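Local structure of transcriptional regulator (LacI family) (Clostridium acetobutylicum ATCC 824, 3G85) at residues L121-Y127 with I218-A222; S129-T135 with P189-N195. The protein probably acts as a DNA-binding transcriptional regulator of the LacI family, of which this construct holds the periplasmic-binding-protein-like part. All coordinates share one frame; numbering follows the deposited sequence.

In the fold
Both contacts belong to one alpha/beta domain and meet on the same mixed sheet, their centres about 10 Å apart. Interaction 2 joins the neighbouring parallel strands 131-134 and 191-194; interaction 1 lays the end of helix 111-124 against the next strand, 219-224. After a short turn the chain passes from that helix into strand 131-134, so the 121-127 segment covers the sheet that its own continuation enters. Segment 189-195 is the common element: L192 N lies 2.8 Å from E219 O and K190 O 2.8 Å from E219 N, both probable hydrogen bonds. F122 CZ packs 3.5 Å from L192 O. Together they illustrate how a Rossmann-like layer is assembled, strand beside strand and helix over the top.

Interaction 1: residues L121-Y127 with I218-A222; sequences LFAKKRY and IEIVA
E219 is held by two residues that follow helix 111-124, and each takes one of its carboxylate oxygens. K125 forms a salt bridge, with NZ 2.7 Å from E219 OE2, which it meets on the syn side and 15° out of the carboxylate plane. The Y127 hydroxyl donates to the other oxygen, OH to E219 OE1 at 2.6 Å, on the anti side. Ring and carboxylate planes stand 80° apart, and OE1 lies at the edge of the tyrosine ring, in its plane. Two grips from different directions should fix the rotation of the carboxylate, and the lysine would favour its charged form. E219 extends far enough because its CG is anti to the backbone N (chi1 -162°) and the chain stays stretched beyond it; the lysine chain, also extended beyond CG, crosses it at about a right angle.

The apolar part lies one helical turn back. F122 brings the far end of its ring down to the strand, CZ 3.7 Å from V221 CG2, the two side chains sliding past each other in opposite directions, while CE1 comes within 3.8 Å of E219 O. Both L121 methyls lie near V221 CG2, CD1 at 4.1 Å, and CD2 also comes within 3.7 Å of E219 OE2. A191 on the adjacent strand also touches F122 and Y127.

R126, with positive phi, ends the helix in a Schellman motif, and the turn brings Y127 back to the sheet. A helix packed in this way over a strand of a largely parallel sheet is characteristic of the layered alpha/beta fold of periplasmic-binding-protein-like domains.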
loop_
_atom_site.group_PDB
_atom_site.type_symbol
_atom_site.label_atom_id
_atom_site.label_comp_id
_atom_site.label_asym_id
_atom_site.label_seq_id
_atom_site.Cartn_x
_atom_site.Cartn_y
_atom_site.Cartn_z
ATOM N N LEU A 121 -16.270 9.721 -0.330
ATOM C CA LEU A 121 -16.114 10.821 -1.280
ATOM C C LEU A 121 -17.191 10.690 -2.370
ATOM O O LEU A 121 -17.818 11.685 -2.778
ATOM C CB LEU A 121 -14.698 10.816 -1.908
ATOM C CG LEU A 121 -14.344 11.957 -2.884
ATOM C CD1 LEU A 121 -12.878 12.190 -3.013
ATOM C CD2 LEU A 121 -14.920 11.741 -4.274
ATOM N N PHE A 122 -17.381 9.469 -2.863
ATOM C CA PHE A 122 -18.429 9.197 -3.857
ATOM C C PHE A 122 -19.833 9.418 -3.252
ATOM O O PHE A 122 -20.710 9.993 -3.915
ATOM C CB PHE A 122 -18.320 7.761 -4.392
ATOM C CG PHE A 122 -17.076 7.517 -5.257
ATOM C CD1 PHE A 122 -16.596 8.515 -6.102
ATOM C CD2 PHE A 122 -16.414 6.285 -5.226
ATOM C CE1 PHE A 122 -15.455 8.298 -6.907
ATOM C CE2 PHE A 122 -15.298 6.055 -6.051
ATOM C CZ PHE A 122 -14.834 7.073 -6.894
ATOM N N ALA A 123 -20.029 8.939 -2.015
ATOM C CA ALA A 123 -21.323 9.080 -1.299
ATOM C C ALA A 123 -21.696 10.539 -1.134
ATOM O O ALA A 123 -22.866 10.914 -1.298
ATOM C CB ALA A 123 -21.258 8.423 0.041
ATOM N N LYS A 124 -20.689 11.347 -0.806
ATOM C CA LYS A 124 -20.819 12.772 -0.582
ATOM C C LYS A 124 -21.196 13.481 -1.852
ATOM O O LYS A 124 -21.814 14.530 -1.789
ATOM C CB LYS A 124 -19.491 13.326 -0.096
ATOM C CG LYS A 124 -19.554 14.579 0.708
ATOM C CD LYS A 124 -18.344 14.605 1.651
ATOM C CE LYS A 124 -18.461 13.476 2.692
ATOM N NZ LYS A 124 -17.180 13.209 3.435
ATOM N N LYS A 125 -20.799 12.926 -3.003
ATOM C CA LYS A 125 -21.162 13.470 -4.328
ATOM C C LYS A 125 -22.439 12.841 -4.905
ATOM O O LYS A 125 -22.848 13.167 -6.013
ATOM C CB LYS A 125 -20.000 13.298 -5.318
ATOM C CG LYS A 125 -18.737 13.956 -4.814
ATOM C CD LYS A 125 -17.678 14.108 -5.863
ATOM C CE LYS A 125 -16.453 14.832 -5.271
ATOM N NZ LYS A 125 -15.685 15.505 -6.352
ATOM N N ARG A 126 -23.046 11.949 -4.126
ATOM C CA ARG A 126 -24.327 11.289 -4.438
ATOM C C ARG A 126 -24.308 10.448 -5.705
ATOM O O ARG A 126 -25.322 10.336 -6.416
ATOM C CB ARG A 126 -25.490 12.294 -4.458
ATOM C CG ARG A 126 -25.707 13.000 -3.130
ATOM C CD ARG A 126 -26.578 14.233 -3.297
ATOM N NE ARG A 126 -27.959 13.913 -3.656
ATOM C CZ ARG A 126 -28.821 13.245 -2.885
ATOM N NH1 ARG A 126 -28.467 12.782 -1.670
ATOM N NH2 ARG A 126 -30.057 13.037 -3.332
ATOM N N TYR A 127 -23.159 9.831 -5.981
ATOM C CA TYR A 127 -23.094 8.828 -7.032
ATOM C C TYR A 127 -23.946 7.642 -6.643
ATOM O O TYR A 127 -24.012 7.278 -5.469
ATOM C CB TYR A 127 -21.649 8.369 -7.277
ATOM C CG TYR A 127 -20.838 9.373 -8.030
ATOM C CD1 TYR A 127 -21.012 9.538 -9.394
ATOM C CD2 TYR A 127 -19.889 10.160 -7.377
ATOM C CE1 TYR A 127 -20.270 10.459 -10.093
ATOM C CE2 TYR A 127 -19.138 11.087 -8.066
ATOM C CZ TYR A 127 -19.341 11.234 -9.425
ATOM O OH TYR A 127 -18.614 12.138 -10.132
ATOM N N ILE A 218 -16.675 10.265 -15.744
ATOM C CA ILE A 218 -16.163 9.279 -14.771
ATOM C C ILE A 218 -15.289 9.981 -13.741
ATOM O O ILE A 218 -14.395 10.762 -14.108
ATOM C CB ILE A 218 -15.334 8.136 -15.442
ATOM C CG1 ILE A 218 -16.215 7.315 -16.384
ATOM C CG2 ILE A 218 -14.710 7.193 -14.373
ATOM C CD1 ILE A 218 -15.519 6.162 -17.042
ATOM N N GLU A 219 -15.542 9.714 -12.459
ATOM C CA GLU A 219 -14.683 10.254 -11.399
ATOM C C GLU A 219 -13.856 9.123 -10.770
ATOM O O GLU A 219 -14.379 8.064 -10.498
ATOM C CB GLU A 219 -15.502 10.970 -10.339
ATOM C CG GLU A 219 -14.634 11.876 -9.502
ATOM C CD GLU A 219 -15.404 12.853 -8.636
ATOM O OE1 GLU A 219 -16.579 13.189 -8.953
ATOM O OE2 GLU A 219 -14.819 13.281 -7.620
ATOM N N ILE A 220 -12.560 9.352 -10.573
ATOM C CA ILE A 220 -11.674 8.279 -10.098
ATOM C C ILE A 220 -11.124 8.606 -8.721
ATOM O O ILE A 220 -10.782 9.744 -8.447
ATOM C CB ILE A 220 -10.470 8.093 -11.072
ATOM C CG1 ILE A 220 -10.994 7.787 -12.476
ATOM C CG2 ILE A 220 -9.504 6.986 -10.532
ATOM C CD1 ILE A 220 -9.947 7.913 -13.634
ATOM N N VAL A 221 -11.023 7.603 -7.868
ATOM C CA VAL A 221 -10.249 7.708 -6.627
ATOM C C VAL A 221 -9.348 6.490 -6.645
ATOM O O VAL A 221 -9.785 5.394 -6.986
ATOM C CB VAL A 221 -11.100 7.679 -5.351
ATOM C CG1 VAL A 221 -10.198 7.650 -4.075
ATOM C CG2 VAL A 221 -11.996 8.926 -5.311
ATOM N N ALA A 222 -8.077 6.688 -6.326
ATOM C CA ALA A 222 -7.146 5.561 -6.365
ATOM C C ALA A 222 -6.424 5.471 -5.044
ATOM O O ALA A 222 -6.270 6.461 -4.360
ATOM C CB ALA A 222 -6.144 5.754 -7.464
#

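Interaction 2: residues S129-T135 with P189-N195; sequences SAAAILT and PKALFCN
A131 and I133 alternate with A191, F193 and N195 in a ladder of backbone hydrogen bonds between two parallel strands. A131 N donates to A191 O at 2.9 Å, and A131 O receives F193 N at 3.0 Å. I133 N donates to F193 O, and N195 N reaches I133 O over a longer 3.2 Å. The strand axes are only 19° from parallel.

Beyond that last rung, N195 continues the pairing with its side chain. Its OD1 accepts T135 N at 2.9 Å, from a donor tilted out of the carbonyl plane, while ND2 donates to T135 O at 3.1 Å. That second bond is nearly straight (173°), lies in the amide plane of N195 and uses a lone pair of the carbonyl oxygen. With chi1 at 75°, CG stands between the backbone N and the carbonyl carbon, which turns the amide toward T135; L134 CD2 packs at 3.6 Å on N195 CB. At the opposite end a water accepts a hydrogen bond from K190 N and also bonds S129 OG.

On one face of the sheet I133 CG1 meets L192 CD1 at 3.8 Å, and P189 CG lies 3.9 Å from A131 CB; V203 of helix 197-209 touches both I133 and L192. The other face carries A132 and F193, whose ring has the A132 methyl at its edge and stacks with F149 of helix 140-155.

Chemically, the primary amide offers its C=O and an N-H on the same side, and so pairs both backbone groups of buried T135, which on a parallel strand would be served by two separate peptide units.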
loop_
_atom_site.group_PDB
_atom_site.type_symbol
_atom_site.label_atom_id
_atom_site.label_comp_id
_atom_site.label_asym_id
_atom_site.label_seq_id
_atom_site.Cartn_x
_atom_site.Cartn_y
_atom_site.Cartn_z
ATOM N N SER A 129 -23.870 4.491 -8.381
ATOM C CA SER A 129 -23.138 3.224 -8.498
ATOM C C SER A 129 -21.653 3.471 -8.789
ATOM O O SER A 129 -21.249 4.575 -9.084
ATOM C CB SER A 129 -23.739 2.324 -9.572
ATOM O OG SER A 129 -23.623 2.964 -10.816
ATOM N N ALA A 130 -20.853 2.418 -8.665
ATOM C CA ALA A 130 -19.412 2.542 -8.870
ATOM C C ALA A 130 -18.879 1.255 -9.449
ATOM O O ALA A 130 -19.490 0.183 -9.278
ATOM C CB ALA A 130 -18.700 2.893 -7.551
ATOM N N ALA A 131 -17.740 1.364 -10.133
ATOM C CA ALA A 131 -16.968 0.205 -10.547
ATOM C C ALA A 131 -15.628 0.214 -9.783
ATOM O O ALA A 131 -15.277 1.227 -9.169
ATOM C CB ALA A 131 -16.712 0.225 -12.046
ATOM N N ALA A 132 -14.938 -0.924 -9.794
ATOM C CA ALA A 132 -13.645 -1.050 -9.110
ATOM C C ALA A 132 -12.706 -1.872 -9.975
ATOM O O ALA A 132 -13.079 -2.940 -10.489
ATOM C CB ALA A 132 -13.816 -1.693 -7.722
ATOM N N ILE A 133 -11.508 -1.349 -10.196
ATOM C CA ILE A 133 -10.483 -2.094 -10.882
ATOM C C ILE A 133 -9.442 -2.440 -9.838
ATOM O O ILE A 133 -8.837 -1.535 -9.227
ATOM C CB ILE A 133 -9.864 -1.276 -12.016
ATOM C CG1 ILE A 133 -10.936 -0.957 -13.093
ATOM C CG2 ILE A 133 -8.684 -2.013 -12.630
ATOM C CD1 ILE A 133 -10.406 -0.012 -14.161
ATOM N N LEU A 134 -9.258 -3.742 -9.639
ATOM C CA LEU A 134 -8.474 -4.271 -8.540
ATOM C C LEU A 134 -7.394 -5.197 -9.002
ATOM O O LEU A 134 -7.662 -6.240 -9.632
ATOM C CB LEU A 134 -9.382 -5.036 -7.573
ATOM C CG LEU A 134 -10.570 -4.254 -6.989
ATOM C CD1 LEU A 134 -11.485 -5.210 -6.194
ATOM C CD2 LEU A 134 -10.159 -3.056 -6.115
ATOM N N THR A 135 -6.170 -4.853 -8.640
ATOM C CA THR A 135 -5.091 -5.801 -8.700
ATOM C C THR A 135 -5.171 -6.786 -7.505
ATOM O O THR A 135 -5.654 -6.431 -6.417
ATOM C CB THR A 135 -3.762 -5.077 -8.763
ATOM O OG1 THR A 135 -2.727 -6.027 -9.054
ATOM C CG2 THR A 135 -3.466 -4.308 -7.428
ATOM N N PRO A 189 -20.446 2.547 -14.747
ATOM C CA PRO A 189 -20.759 3.512 -13.696
ATOM C C PRO A 189 -19.974 4.816 -13.839
ATOM O O PRO A 189 -19.010 4.892 -14.606
ATOM C CB PRO A 189 -20.337 2.796 -12.398
ATOM C CG PRO A 189 -20.370 1.358 -12.726
ATOM C CD PRO A 189 -19.932 1.281 -14.189
ATOM N N LYS A 190 -20.384 5.824 -13.086
ATOM C CA LYS A 190 -19.758 7.127 -13.162
ATOM C C LYS A 190 -18.681 7.361 -12.080
ATOM O O LYS A 190 -18.023 8.398 -12.072
ATOM C CB LYS A 190 -20.818 8.220 -13.085
ATOM C CG LYS A 190 -21.717 8.332 -14.349
ATOM C CD LYS A 190 -22.573 9.579 -14.280
ATOM C CE LYS A 190 -21.813 10.806 -14.805
ATOM N NZ LYS A 190 -21.929 11.955 -13.860
ATOM N N ALA A 191 -18.538 6.406 -11.171
ATOM C CA ALA A 191 -17.501 6.440 -10.146
ATOM C C ALA A 191 -16.619 5.231 -10.351
ATOM O O ALA A 191 -17.105 4.137 -10.691
ATOM C CB ALA A 191 -18.118 6.413 -8.762
ATOM N N LEU A 192 -15.313 5.421 -10.159
ATOM C CA LEU A 192 -14.370 4.335 -10.319
ATOM C C LEU A 192 -13.331 4.354 -9.204
ATOM O O LEU A 192 -12.660 5.349 -9.012
ATOM C CB LEU A 192 -13.680 4.432 -11.700
ATOM C CG LEU A 192 -12.572 3.388 -11.943
ATOM C CD1 LEU A 192 -13.140 1.962 -12.054
ATOM C CD2 LEU A 192 -11.780 3.752 -13.197
ATOM N N PHE A 193 -13.227 3.246 -8.484
ATOM C CA PHE A 193 -12.172 3.027 -7.510
ATOM C C PHE A 193 -11.050 2.176 -8.120
ATOM O O PHE A 193 -11.302 1.093 -8.651
ATOM C CB PHE A 193 -12.766 2.322 -6.296
ATOM C CG PHE A 193 -11.763 1.921 -5.246
ATOM C CD1 PHE A 193 -11.108 2.902 -4.476
ATOM C CD2 PHE A 193 -11.527 0.581 -4.989
ATOM C CE1 PHE A 193 -10.231 2.538 -3.462
ATOM C CE2 PHE A 193 -10.616 0.193 -3.955
ATOM C CZ PHE A 193 -9.972 1.187 -3.213
ATOM N N CYS A 194 -9.813 2.655 -8.036
ATOM C CA CYS A 194 -8.663 1.826 -8.462
ATOM C C CYS A 194 -7.816 1.541 -7.241
ATOM O O CYS A 194 -7.473 2.464 -6.514
ATOM C CB CYS A 194 -7.808 2.544 -9.504
ATOM S SG CYS A 194 -8.681 2.965 -11.043
ATOM N N ASN A 195 -7.477 0.290 -7.004
ATOM C CA ASN A 195 -6.743 -0.003 -5.766
ATOM C C ASN A 195 -5.228 0.169 -5.936
ATOM O O ASN A 195 -4.451 -0.241 -5.063
ATOM C CB ASN A 195 -7.149 -1.368 -5.136
ATOM C CG ASN A 195 -6.579 -2.580 -5.874
ATOM O OD1 ASN A 195 -6.117 -2.480 -7.002
ATOM N ND2 ASN A 195 -6.613 -3.752 -5.218
HETATM O O HOH W 1 -22.895 5.951 -11.967
#